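Long-range contact in ethylbenzene dehydrogenase alpha-subunit (Aromatoleum aromaticum, PDB 2IVF), which belongs to the molybdopterin oxidoreductase family and, as the alpha subunit of its enzyme, holds a molybdenum atom together with an iron/sulfur cluster: residues 318-323 / 381-386. Sequence-based numbering, arbitrary orientation.
Sequences KLFDRQ and ALEGTF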
ATOM      1  N   LYS A 318     -27.175  31.500 -11.384  1.00 25.99           N
ATOM      2  CA  LYS A 318     -26.550  32.181 -12.531  1.00 26.61           C
ATOM      3  C   LYS A 318     -25.044  32.403 -12.322  1.00 25.65           C
ATOM      4  O   LYS A 318     -24.504  33.490 -12.587  1.00 25.12           O
ATOM      5  CB  LYS A 318     -27.279  33.509 -12.844  1.00 27.08           C
ATOM      6  CG  LYS A 318     -28.798  33.337 -13.031  1.00 28.96           C
ATOM      7  CD  LYS A 318     -29.482  34.581 -13.584  1.00 30.81           C
ATOM      8  CE  LYS A 318     -30.925  34.277 -14.068  1.00 32.58           C
ATOM      9  NZ  LYS A 318     -31.576  35.414 -14.883  1.00 35.62           N
ATOM     10  N   LEU A 319     -24.383  31.359 -11.855  1.00 24.22           N
ATOM     11  CA  LEU A 319     -22.950  31.386 -11.577  1.00 24.43           C
ATOM     12  C   LEU A 319     -22.154  30.715 -12.684  1.00 24.09           C
ATOM     13  O   LEU A 319     -20.939  30.665 -12.629  1.00 23.12           O
ATOM     14  CB  LEU A 319     -22.660  30.641 -10.282  1.00 23.62           C
ATOM     15  CG  LEU A 319     -23.449  31.115  -9.060  1.00 24.67           C
ATOM     16  CD1 LEU A 319     -23.081  30.220  -7.906  1.00 26.92           C
ATOM     17  CD2 LEU A 319     -23.151  32.586  -8.761  1.00 25.09           C
ATOM     18  N   PHE A 320     -22.847  30.120 -13.645  1.00 23.27           N
ATOM     19  CA  PHE A 320     -22.156  29.349 -14.664  1.00 23.62           C
ATOM     20  C   PHE A 320     -21.426  30.240 -15.701  1.00 23.54           C
ATOM     21  O   PHE A 320     -21.783  31.394 -15.942  1.00 22.76           O
ATOM     22  CB  PHE A 320     -23.112  28.328 -15.335  1.00 24.52           C
ATOM     23  CG  PHE A 320     -24.232  28.946 -16.092  1.00 23.26           C
ATOM     24  CD1 PHE A 320     -25.395  29.289 -15.454  1.00 24.07           C
ATOM     25  CD2 PHE A 320     -24.137  29.167 -17.462  1.00 25.55           C
ATOM     26  CE1 PHE A 320     -26.417  29.859 -16.122  1.00 26.20           C
ATOM     27  CE2 PHE A 320     -25.179  29.717 -18.157  1.00 24.80           C
ATOM     28  CZ  PHE A 320     -26.319  30.074 -17.499  1.00 24.63           C
ATOM     29  N   ASP A 321     -20.409  29.655 -16.314  1.00 23.32           N
ATOM     30  CA  ASP A 321     -19.593  30.309 -17.313  1.00 23.87           C
ATOM     31  C   ASP A 321     -20.344  30.117 -18.633  1.00 23.93           C
ATOM     32  O   ASP A 321     -20.225  29.095 -19.317  1.00 22.61           O
ATOM     33  CB  ASP A 321     -18.215  29.666 -17.295  1.00 24.00           C
ATOM     34  CG  ASP A 321     -17.199  30.342 -18.207  1.00 24.53           C
ATOM     35  OD1 ASP A 321     -17.555  31.044 -19.168  1.00 25.11           O
ATOM     36  OD2 ASP A 321     -15.993  30.094 -17.964  1.00 28.62           O
ATOM     37  N   ARG A 322     -21.152  31.107 -18.971  1.00 24.33           N
ATOM     38  CA  ARG A 322     -22.006  31.030 -20.141  1.00 25.18           C
ATOM     39  C   ARG A 322     -21.208  30.841 -21.417  1.00 25.38           C
ATOM     40  O   ARG A 322     -21.566  30.019 -22.265  1.00 24.34           O
ATOM     41  CB  ARG A 322     -22.866  32.293 -20.258  1.00 24.88           C
ATOM     42  CG  ARG A 322     -23.843  32.274 -21.412  1.00 25.88           C
ATOM     43  CD  ARG A 322     -24.765  33.514 -21.415  1.00 29.50           C
ATOM     44  NE  ARG A 322     -25.690  33.455 -20.288  1.00 32.85           N
ATOM     45  CZ  ARG A 322     -26.925  32.965 -20.333  1.00 33.44           C
ATOM     46  NH1 ARG A 322     -27.448  32.511 -21.460  1.00 34.95           N
ATOM     47  NH2 ARG A 322     -27.643  32.954 -19.230  1.00 34.82           N
ATOM     48  N   GLN A 323     -20.131  31.601 -21.560  1.00 26.32           N
ATOM     49  CA  GLN A 323     -19.331  31.554 -22.788  1.00 26.91           C
ATOM     50  C   GLN A 323     -18.718  30.168 -23.032  1.00 25.97           C
ATOM     51  O   GLN A 323     -18.773  29.624 -24.128  1.00 26.58           O
ATOM     52  CB  GLN A 323     -18.261  32.629 -22.697  1.00 27.32           C
ATOM     53  CG  GLN A 323     -17.555  32.956 -23.994  1.00 30.15           C
ATOM     54  CD  GLN A 323     -17.019  34.386 -23.996  1.00 33.68           C
ATOM     55  OE1 GLN A 323     -17.347  35.203 -23.107  1.00 41.31           O
ATOM     56  NE2 GLN A 323     -16.190  34.695 -24.986  1.00 40.88           N
ATOM     57  N   ALA A 381     -28.177  31.023 -28.016  1.00 26.84           N
ATOM     58  CA  ALA A 381     -29.198  30.965 -26.965  1.00 27.36           C
ATOM     59  C   ALA A 381     -28.907  29.802 -26.041  1.00 27.73           C
ATOM     60  O   ALA A 381     -28.380  28.772 -26.483  1.00 28.11           O
ATOM     61  CB  ALA A 381     -30.608  30.789 -27.576  1.00 26.75           C
ATOM     62  N   LEU A 382     -29.234  29.970 -24.765  1.00 28.07           N
ATOM     63  CA  LEU A 382     -29.269  28.861 -23.819  1.00 28.80           C
ATOM     64  C   LEU A 382     -30.705  28.711 -23.356  1.00 29.46           C
ATOM     65  O   LEU A 382     -31.363  27.700 -23.638  1.00 29.58           O
ATOM     66  CB  LEU A 382     -28.341  29.109 -22.632  1.00 28.61           C
ATOM     67  CG  LEU A 382     -26.865  28.818 -22.902  1.00 27.44           C
ATOM     68  CD1 LEU A 382     -26.089  28.996 -21.635  1.00 28.49           C
ATOM     69  CD2 LEU A 382     -26.632  27.405 -23.472  1.00 27.27           C
ATOM     70  N   GLU A 383     -31.210  29.726 -22.666  1.00 29.91           N
ATOM     71  CA  GLU A 383     -32.566  29.660 -22.159  1.00 31.28           C
ATOM     72  C   GLU A 383     -33.548  29.843 -23.304  1.00 32.06           C
ATOM     73  O   GLU A 383     -33.313  30.631 -24.221  1.00 33.11           O
ATOM     74  CB  GLU A 383     -32.794  30.715 -21.067  1.00 31.63           C
ATOM     75  CG  GLU A 383     -31.942  30.490 -19.767  1.00 32.02           C
ATOM     76  CD  GLU A 383     -30.551  31.097 -19.839  1.00 32.01           C
ATOM     77  OE1 GLU A 383     -30.164  31.539 -20.942  1.00 32.78           O
ATOM     78  OE2 GLU A 383     -29.835  31.132 -18.782  1.00 36.03           O
ATOM     79  N   GLY A 384     -34.654  29.111 -23.269  1.00 32.76           N
ATOM     80  CA  GLY A 384     -35.753  29.390 -24.177  1.00 32.95           C
ATOM     81  C   GLY A 384     -36.349  28.198 -24.892  1.00 33.47           C
ATOM     82  O   GLY A 384     -35.756  27.124 -25.004  1.00 34.75           O
ATOM     83  N   THR A 385     -37.552  28.400 -25.381  1.00 34.58           N
ATOM     84  CA  THR A 385     -38.149  27.436 -26.270  1.00 34.75           C
ATOM     85  C   THR A 385     -38.507  28.186 -27.529  1.00 34.75           C
ATOM     86  O   THR A 385     -39.018  29.296 -27.475  1.00 34.91           O
ATOM     87  CB  THR A 385     -39.346  26.716 -25.613  1.00 34.94           C
ATOM     88  OG1 THR A 385     -38.902  26.121 -24.377  1.00 35.21           O
ATOM     89  CG2 THR A 385     -39.841  25.613 -26.519  1.00 34.47           C
ATOM     90  N   PHE A 386     -38.170  27.582 -28.659  1.00 34.61           N
ATOM     91  CA  PHE A 386     -38.218  28.242 -29.937  1.00 34.75           C
ATOM     92  C   PHE A 386     -38.952  27.330 -30.903  1.00 34.76           C
ATOM     93  O   PHE A 386     -39.456  26.271 -30.519  1.00 33.91           O
ATOM     94  CB  PHE A 386     -36.792  28.517 -30.439  1.00 34.94           C
ATOM     95  CG  PHE A 386     -35.920  29.242 -29.445  1.00 34.53           C
ATOM     96  CD1 PHE A 386     -35.951  30.631 -29.358  1.00 35.16           C
ATOM     97  CD2 PHE A 386     -35.068  28.539 -28.614  1.00 35.33           C
ATOM     98  CE1 PHE A 386     -35.151  31.308 -28.455  1.00 34.71           C
ATOM     99  CE2 PHE A 386     -34.264  29.204 -27.700  1.00 34.80           C
ATOM    100  CZ  PHE A 386     -34.310  30.598 -27.613  1.00 34.89           C
TER
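The guanidinium of Arg322 has Leu382 CD1 over one face, with Phe320 CE2 on that same face, 4.0 Å above the plane and toward the rim; the carboxylate of Glu383 meets its edge. The two charged planes are 25° apart, which suits an end-on, two-pronged salt bridge. NH1 of Arg322 donates to OE1 of Glu383 over 2.9 Å, nearly straight at 164° and within the guanidinium plane, whereas Arg322 NH2 donates to Glu383 OE2 over 2.9 Å, a more bent bond, with OE2 tilted out of that plane. Both oxygens use their syn lone pairs, and the two bonds together restrain rotation. Glutamate suits the place because its chain, bent at chi2 (86°), turns both oxygens toward the arginine.

OE2 of Glu383 also lies in the plane of the Phe320 ring, 3.9 Å from CZ, beside its slightly positive edge. Leu382, branched and apolar, runs past Arg322 in the opposite direction, against the guanidinium face that Phe320 also approaches: its CD1 meets Phe320 CE2 obliquely at 3.7 Å, and its CB lies 3.7 Å from Arg322 NH1.

The contact is peripheral, its centre about 35 Å from that of the chain, and joins the start of helix 322-328 to the turn leading into strand 385-389, an outer strand of a three-stranded antiparallel sheet. Phe402 of helix 401-408 touches Phe320, Leu382 and Glu383, while Leu382 O accepts a hydrogen bond from Thr400 of strand 395-400.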